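Local atomic coordinates of tripeptidase (Staphylococcus aureus subsp. aureus, PDB entry 3RZA), a protein that probably hydrolyses tripeptides as a metal-dependent peptidase of the M20 family. Residues Ala179-Ala184 against Glu317-Ile322; Thr193-Ala198 against Ile337-Gly342; Ile204-Ile209 against Ala300-Glu305. All blocks are in the same frame, centred on the assembly; numbering follows the deposited sequence.

Overall arrangement
All three contacts reach one mixed sheet, but differ in burial and chemistry. Interactions 1 and 2 are buried and adjoin, with Val320 CG1 and Val196 CG1 3.9 Å apart; helix 318-329 of the first is followed in the chain by strand 336-338 of the second. Interaction 1 is mostly apolar strand-to-helix packing with one tyrosine bond, whereas interaction 2 is a short parallel strand pairing that runs into a glycine-rich loop. Interaction 3 shares strand 194-209 with interaction 2, though their centres lie about 29 Å apart. There the pairing is regular and antiparallel, one face apolar and the other polar and more open, and its centre is about 39 Å from that of interaction 1.

Interaction 1 (Ala179-Ala184 against Glu317-Ile322); sequences ADFGYA and EAVVKI
The backbones of strand 181-184 and helix 318-322 come nearest at Phe181 and Val319, their CA atoms 6.2 Å apart, and the axes of the two segments cross at -52°. The Phe181 ring has Val319 CA over one of its faces, while Phe181 CB meets Val319 CB at 3.8 Å as the two side chains slide past each other in opposite directions. Farther out, Phe181 CZ touches Ile322 CD1 at 3.7 Å, the two side chains crossing at about a right angle. With CG anti to its carbonyl carbon (chi1 -59°), Tyr183 carries its phenol to the helix. Its OH donates to Val319 O at 2.7 Å, in the carbonyl plane and on a lone pair, with a C=O...O angle of 122°; the oxygen lies at the ring edge. Alongside, Tyr183 CE1 packs on Val319 CG2 at 3.5 Å, so one helix residue receives both the polar and the apolar part of the phenol. Helix 374-393 covers Phe181 and Ile322 through Val391, Ile387 and Ile390. Strand 181-184 runs parallel to strands 93-98 and 355-359, an arrangement characteristic of the helix-covered alpha/beta core of M20 peptidases.

Interaction 2 (Thr193-Ala198 against Ile337-Gly342); sequences TTVVGA and IISGGG
A parallel strand pairing that opens into a glycine-rich loop brings Val195 and Ile337 together, with their CA atoms 4.9 Å apart. Two backbone bonds clasp Ile337 from both of its polar atoms: Ile337 N gives to Thr194 O at 2.9 Å, and Val196 N gives to Ile337 O at 2.9 Å. Two residues on, Ser339 N donates to Gly197 O at 3.0 Å, with an N-H...O angle of 172°. On the face carrying Val195 and Ile337, the isoleucine's CG1 lies between its backbone N and carbonyl carbon (chi1 62°) and meets Thr193 CG2 at 3.8 Å, the side chains crossing at about a right angle; Val195 CG2 touches the same CG1 at 4.0 Å. On the other face, Ile338 CD1 lies against the backbone of Gly197, 3.6 Å from Gly197 CA, and 4.0 Å from Val196 CG2. Gly340 O accepts a bond from Arg271. Strand 194-209 has strand 355-359 as another neighbour, antiparallel to it. The whole is a short parallel pairing within a larger mixed sheet, continued by a glycine-rich loop whose backbone N at Gly342 meets a bound citrate, probably from the crystallisation liquor.

Interaction 3 (Ile204-Ile209 against Ala300-Glu305); sequences ISAKII and AEVTVE
Across from Lys207, the flat group is the Glu301 carboxylate, nearly coplanar with its extended chain (chi3 6°). Its OE1 accepts from a water at 2.7 Å, and the water accepts from Lys207 NZ at 2.8 Å, which joins the opposite charges while NZ and OE1 stay 4.6 Å apart. Peptide groups meet in two hydrogen-bonded pairs. Lys207 N donates to Glu301 O at 2.8 Å, and Glu301 N returns a bond to Lys207 O; Ser205 and Thr303 exchange a second pair, in which Ser205 N reaches Thr303 O at 2.9 Å with an N-H...O angle of 176°. The side chains of these four residues share one face. Ala206, Ile208, Ala300 and Val302 point to the other, where Ile208 CD1 rests on Ala300 CB at 3.6 Å and Val302 CG2 approaches Ala206 CB at 4.1 Å. The strands run at 167°, a regular antiparallel pairing in a helix-backed sheet, consistent with the second, lid-like domain of M20 peptidases. Strand 263-272 flanks strand 204-209 on its other edge through backbone bonds to Val264, Leu266 and Ala268, while helix 275-295 covers Val302 through Thr286 and helix 224-234 covers Ile208 through Ala224 and Ile227.

Interaction 1 (Ala179-Ala184 against Glu317-Ile322)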
loop_
_atom_site.group_PDB
_atom_site.type_symbol
_atom_site.label_atom_id
_atom_site.label_comp_id
_atom_site.label_asym_id
_atom_site.label_seq_id
_atom_site.Cartn_x
_atom_site.Cartn_y
_atom_site.Cartn_z
ATOM N N ALA A 179 39.813 24.915 5.411
ATOM C CA ALA A 179 40.088 24.237 6.682
ATOM C C ALA A 179 40.975 23.024 6.444
ATOM O O ALA A 179 40.866 22.379 5.408
ATOM C CB ALA A 179 38.779 23.807 7.340
ATOM N N ASP A 180 41.843 22.735 7.411
ATOM C CA ASP A 180 42.651 21.495 7.445
ATOM C C ASP A 180 41.857 20.279 7.954
ATOM O O ASP A 180 42.126 19.160 7.551
ATOM C CB ASP A 180 43.875 21.691 8.335
ATOM C CG ASP A 180 44.836 22.754 7.790
ATOM O OD1 ASP A 180 45.299 22.603 6.642
ATOM O OD2 ASP A 180 45.116 23.738 8.504
ATOM N N PHE A 181 40.934 20.506 8.885
ATOM C CA PHE A 181 40.038 19.454 9.397
ATOM C C PHE A 181 38.883 20.088 10.154
ATOM O O PHE A 181 38.871 21.310 10.389
ATOM C CB PHE A 181 40.798 18.460 10.308
ATOM C CG PHE A 181 41.614 19.119 11.407
ATOM C CD1 PHE A 181 41.007 19.542 12.611
ATOM C CD2 PHE A 181 42.988 19.302 11.257
ATOM C CE1 PHE A 181 41.757 20.151 13.620
ATOM C CE2 PHE A 181 43.746 19.897 12.274
ATOM C CZ PHE A 181 43.123 20.339 13.451
ATOM N N GLY A 182 37.905 19.275 10.541
ATOM C CA GLY A 182 36.844 19.775 11.380
ATOM C C GLY A 182 35.807 18.823 11.870
ATOM O O GLY A 182 36.011 17.626 11.874
ATOM N N TYR A 183 34.720 19.395 12.383
ATOM C CA TYR A 183 33.787 18.685 13.228
ATOM C C TYR A 183 32.365 19.011 12.859
ATOM O O TYR A 183 31.993 20.189 12.843
ATOM C CB TYR A 183 34.019 19.058 14.682
ATOM C CG TYR A 183 35.414 18.730 15.118
ATOM C CD1 TYR A 183 35.771 17.415 15.433
ATOM C CD2 TYR A 183 36.419 19.717 15.117
ATOM C CE1 TYR A 183 37.081 17.097 15.803
ATOM C CE2 TYR A 183 37.729 19.407 15.475
ATOM C CZ TYR A 183 38.056 18.098 15.824
ATOM O OH TYR A 183 39.370 17.788 16.154
ATOM N N ALA A 184 31.569 17.981 12.571
ATOM C CA ALA A 184 30.108 18.119 12.508
ATOM C C ALA A 184 29.548 17.920 13.911
ATOM O O ALA A 184 29.740 16.870 14.498
ATOM C CB ALA A 184 29.529 17.130 11.531
ATOM N N GLU A 317 44.888 10.336 13.460
ATOM C CA GLU A 317 44.795 11.647 12.823
ATOM C C GLU A 317 44.558 12.728 13.849
ATOM O O GLU A 317 43.874 12.482 14.849
ATOM C CB GLU A 317 43.650 11.705 11.807
ATOM C CG GLU A 317 43.960 11.027 10.487
ATOM C CD GLU A 317 44.892 11.846 9.588
ATOM O OE1 GLU A 317 44.568 13.018 9.256
ATOM O OE2 GLU A 317 45.935 11.295 9.198
ATOM N N ALA A 318 45.156 13.907 13.600
ATOM C CA ALA A 318 45.016 15.099 14.457
ATOM C C ALA A 318 43.575 15.399 14.844
ATOM O O ALA A 318 43.292 15.680 16.011
ATOM C CB ALA A 318 45.626 16.333 13.761
ATOM N N VAL A 319 42.672 15.338 13.856
ATOM C CA VAL A 319 41.251 15.619 14.089
ATOM C C VAL A 319 40.595 14.705 15.145
ATOM O O VAL A 319 39.765 15.173 15.937
ATOM C CB VAL A 319 40.428 15.615 12.757
ATOM C CG1 VAL A 319 40.398 14.220 12.097
ATOM C CG2 VAL A 319 39.031 16.144 12.994
ATOM N N VAL A 320 40.984 13.430 15.172
ATOM C CA VAL A 320 40.455 12.469 16.151
ATOM C C VAL A 320 41.074 12.699 17.523
ATOM O O VAL A 320 40.372 12.749 18.529
ATOM C CB VAL A 320 40.717 11.005 15.719
ATOM C CG1 VAL A 320 40.149 10.033 16.747
ATOM C CG2 VAL A 320 40.146 10.713 14.315
ATOM N N LYS A 321 42.394 12.852 17.554
ATOM C CA LYS A 321 43.136 13.061 18.808
ATOM C C LYS A 321 42.747 14.348 19.548
ATOM O O LYS A 321 42.611 14.344 20.765
ATOM C CB LYS A 321 44.652 13.033 18.548
ATOM C CG LYS A 321 45.182 11.642 18.077
ATOM C CD LYS A 321 45.379 10.686 19.270
ATOM C CE LYS A 321 45.180 9.192 18.924
ATOM N NZ LYS A 321 43.753 8.695 19.065
ATOM N N ILE A 322 42.528 15.429 18.810
ATOM C CA ILE A 322 42.046 16.698 19.401
ATOM C C ILE A 322 40.613 16.555 19.997
ATOM O O ILE A 322 40.346 17.046 21.111
ATOM C CB ILE A 322 42.149 17.863 18.388
ATOM C CG1 ILE A 322 43.631 18.162 18.073
ATOM C CG2 ILE A 322 41.465 19.102 18.924
ATOM C CD1 ILE A 322 43.859 18.948 16.757
#

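Interaction 2 (Thr193-Ala198 against Ile337-Gly342)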
loop_
_atom_site.group_PDB
_atom_site.type_symbol
_atom_site.label_atom_id
_atom_site.label_comp_id
_atom_site.label_asym_id
_atom_site.label_seq_id
_atom_site.Cartn_x
_atom_site.Cartn_y
_atom_site.Cartn_z
ATOM N N THR A 193 31.905 11.614 23.133
ATOM C CA THR A 193 32.049 10.521 22.163
ATOM C C THR A 193 32.132 11.102 20.759
ATOM O O THR A 193 31.403 12.041 20.436
ATOM C CB THR A 193 30.869 9.545 22.282
ATOM O OG1 THR A 193 30.897 8.985 23.603
ATOM C CG2 THR A 193 30.958 8.423 21.234
ATOM N N THR A 194 33.051 10.558 19.941
ATOM C CA THR A 194 33.327 11.056 18.577
ATOM C C THR A 194 33.051 9.931 17.591
ATOM O O THR A 194 33.580 8.842 17.744
ATOM C CB THR A 194 34.822 11.492 18.433
ATOM O OG1 THR A 194 35.135 12.416 19.465
ATOM C CG2 THR A 194 35.094 12.142 17.085
ATOM N N VAL A 195 32.207 10.201 16.589
ATOM C CA VAL A 195 32.034 9.311 15.468
ATOM C C VAL A 195 33.207 9.505 14.493
ATOM O O VAL A 195 33.361 10.600 13.938
ATOM C CB VAL A 195 30.722 9.605 14.724
ATOM C CG1 VAL A 195 30.641 8.778 13.458
ATOM C CG2 VAL A 195 29.508 9.385 15.641
ATOM N N VAL A 196 33.997 8.451 14.282
ATOM C CA VAL A 196 35.187 8.473 13.359
ATOM C C VAL A 196 34.948 7.783 12.023
ATOM O O VAL A 196 35.820 7.810 11.136
ATOM C CB VAL A 196 36.479 7.897 14.035
ATOM C CG1 VAL A 196 36.817 8.735 15.298
ATOM C CG2 VAL A 196 36.352 6.353 14.369
ATOM N N GLY A 197 33.767 7.193 11.854
ATOM C CA GLY A 197 33.413 6.581 10.616
ATOM C C GLY A 197 31.928 6.437 10.512
ATOM O O GLY A 197 31.242 6.393 11.528
ATOM N N ALA A 198 31.440 6.380 9.276
ATOM C CA ALA A 198 29.999 6.289 8.970
ATOM C C ALA A 198 29.881 5.490 7.673
ATOM O O ALA A 198 30.822 5.505 6.878
ATOM C CB ALA A 198 29.396 7.710 8.813
ATOM N N ILE A 337 33.614 5.987 18.057
ATOM C CA ILE A 337 32.673 4.976 17.585
ATOM C C ILE A 337 32.497 5.065 16.069
ATOM O O ILE A 337 33.016 5.970 15.403
ATOM C CB ILE A 337 31.259 5.086 18.322
ATOM C CG1 ILE A 337 30.575 6.430 18.052
ATOM C CG2 ILE A 337 31.404 4.811 19.845
ATOM C CD1 ILE A 337 29.105 6.461 18.485
ATOM N N ILE A 338 31.745 4.110 15.556
ATOM C CA ILE A 338 31.282 4.085 14.194
ATOM C C ILE A 338 29.754 4.294 14.266
ATOM O O ILE A 338 29.104 3.703 15.123
ATOM C CB ILE A 338 31.668 2.718 13.580
ATOM C CG1 ILE A 338 33.207 2.565 13.514
ATOM C CG2 ILE A 338 31.178 2.576 12.276
ATOM C CD1 ILE A 338 33.925 3.647 12.695
ATOM N N SER A 339 29.226 5.183 13.419
ATOM C CA SER A 339 27.792 5.520 13.406
ATOM C C SER A 339 27.041 4.579 12.487
ATOM O O SER A 339 27.638 3.901 11.679
ATOM C CB SER A 339 27.570 6.950 12.932
ATOM O OG SER A 339 28.045 7.130 11.610
ATOM N N GLY A 340 25.717 4.561 12.630
ATOM C CA GLY A 340 24.828 3.814 11.747
ATOM C C GLY A 340 24.314 4.588 10.545
ATOM O O GLY A 340 23.698 3.990 9.666
ATOM N N GLY A 341 24.560 5.908 10.497
ATOM C CA GLY A 341 24.002 6.760 9.455
ATOM C C GLY A 341 24.901 7.914 9.053
ATOM O O GLY A 341 26.058 8.009 9.478
ATOM N N GLY A 342 24.335 8.806 8.260
ATOM C CA GLY A 342 25.068 9.903 7.652
ATOM C C GLY A 342 24.860 11.238 8.358
ATOM O O GLY A 342 24.069 11.356 9.275
#

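Interaction 3 (Ile204-Ile209 against Ala300-Glu305)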
loop_
_atom_site.group_PDB
_atom_site.type_symbol
_atom_site.label_atom_id
_atom_site.label_comp_id
_atom_site.label_asym_id
_atom_site.label_seq_id
_atom_site.Cartn_x
_atom_site.Cartn_y
_atom_site.Cartn_z
ATOM N N ILE A 204 17.465 1.260 -2.776
ATOM C CA ILE A 204 17.139 0.339 -3.873
ATOM C C ILE A 204 15.621 0.237 -3.934
ATOM O O ILE A 204 14.960 -0.010 -2.922
ATOM C CB ILE A 204 17.829 -1.061 -3.733
ATOM C CG1 ILE A 204 17.334 -2.036 -4.818
ATOM C CG2 ILE A 204 17.611 -1.644 -2.365
ATOM C CD1 ILE A 204 18.272 -3.220 -5.075
ATOM N N SER A 205 15.069 0.504 -5.109
ATOM C CA SER A 205 13.647 0.330 -5.339
ATOM C C SER A 205 13.411 -0.660 -6.482
ATOM O O SER A 205 14.186 -0.716 -7.425
ATOM C CB SER A 205 13.009 1.666 -5.642
ATOM O OG SER A 205 13.174 2.549 -4.551
ATOM N N ALA A 206 12.338 -1.445 -6.363
ATOM C CA ALA A 206 11.996 -2.459 -7.337
ATOM C C ALA A 206 10.489 -2.371 -7.693
ATOM O O ALA A 206 9.636 -2.337 -6.791
ATOM C CB ALA A 206 12.353 -3.837 -6.805
ATOM N N LYS A 207 10.185 -2.226 -8.983
ATOM C CA LYS A 207 8.827 -2.417 -9.512
ATOM C C LYS A 207 8.754 -3.810 -10.107
ATOM O O LYS A 207 9.459 -4.103 -11.099
ATOM C CB LYS A 207 8.512 -1.371 -10.559
ATOM C CG LYS A 207 7.157 -1.554 -11.277
ATOM C CD LYS A 207 6.836 -0.325 -12.037
ATOM C CE LYS A 207 5.822 -0.564 -13.118
ATOM N NZ LYS A 207 5.706 0.665 -13.952
ATOM N N ILE A 208 7.921 -4.670 -9.501
ATOM C CA ILE A 208 7.756 -6.051 -9.930
ATOM C C ILE A 208 6.439 -6.120 -10.708
ATOM O O ILE A 208 5.386 -5.773 -10.168
ATOM C CB ILE A 208 7.709 -7.048 -8.726
ATOM C CG1 ILE A 208 8.951 -6.915 -7.807
ATOM C CG2 ILE A 208 7.576 -8.477 -9.229
ATOM C CD1 ILE A 208 10.274 -7.160 -8.499
ATOM N N ILE A 209 6.508 -6.531 -11.972
ATOM C CA ILE A 209 5.322 -6.697 -12.825
ATOM C C ILE A 209 5.024 -8.184 -13.053
ATOM O O ILE A 209 5.935 -8.964 -13.384
ATOM C CB ILE A 209 5.527 -6.023 -14.203
ATOM C CG1 ILE A 209 5.766 -4.515 -14.051
ATOM C CG2 ILE A 209 4.329 -6.297 -15.141
ATOM C CD1 ILE A 209 4.616 -3.766 -13.447
ATOM N N ALA A 300 11.269 -7.471 -13.225
ATOM C CA ALA A 300 11.671 -6.612 -12.146
ATOM C C ALA A 300 12.404 -5.448 -12.757
ATOM O O ALA A 300 13.389 -5.652 -13.470
ATOM C CB ALA A 300 12.582 -7.360 -11.213
ATOM N N GLU A 301 11.920 -4.236 -12.499
ATOM C CA GLU A 301 12.688 -3.013 -12.745
ATOM C C GLU A 301 13.293 -2.578 -11.398
ATOM O O GLU A 301 12.545 -2.285 -10.465
ATOM C CB GLU A 301 11.773 -1.907 -13.293
ATOM C CG GLU A 301 12.484 -0.546 -13.571
ATOM C CD GLU A 301 11.549 0.528 -14.086
ATOM O OE1 GLU A 301 10.332 0.274 -14.129
ATOM O OE2 GLU A 301 12.032 1.632 -14.454
ATOM N N VAL A 302 14.625 -2.515 -11.331
ATOM C CA VAL A 302 15.362 -2.179 -10.111
ATOM C C VAL A 302 16.144 -0.893 -10.377
ATOM O O VAL A 302 16.801 -0.786 -11.426
ATOM C CB VAL A 302 16.281 -3.320 -9.696
ATOM C CG1 VAL A 302 17.116 -2.946 -8.431
ATOM C CG2 VAL A 302 15.442 -4.592 -9.456
ATOM N N THR A 303 15.957 0.122 -9.513
ATOM C CA THR A 303 16.721 1.395 -9.592
ATOM C C THR A 303 17.432 1.647 -8.285
ATOM O O THR A 303 16.859 1.386 -7.226
ATOM C CB THR A 303 15.834 2.620 -9.948
ATOM O OG1 THR A 303 14.796 2.783 -8.973
ATOM C CG2 THR A 303 15.215 2.459 -11.328
ATOM N N VAL A 304 18.679 2.147 -8.372
ATOM C CA VAL A 304 19.545 2.368 -7.211
ATOM C C VAL A 304 19.938 3.856 -7.130
ATOM O O VAL A 304 20.053 4.546 -8.167
ATOM C CB VAL A 304 20.819 1.463 -7.285
ATOM C CG1 VAL A 304 21.716 1.652 -6.068
ATOM C CG2 VAL A 304 20.426 -0.009 -7.427
ATOM N N GLU A 305 20.154 4.347 -5.915
ATOM C CA GLU A 305 20.628 5.703 -5.688
ATOM C C GLU A 305 21.541 5.691 -4.455
ATOM O O GLU A 305 21.174 5.100 -3.446
ATOM C CB GLU A 305 19.434 6.591 -5.445
ATOM C CG GLU A 305 19.697 8.039 -5.535
ATOM C CD GLU A 305 18.538 8.826 -4.996
ATOM O OE1 GLU A 305 17.423 8.659 -5.531
ATOM O OE2 GLU A 305 18.735 9.572 -4.010
HETATM O O HOH W 1 8.193 1.910 -14.290
#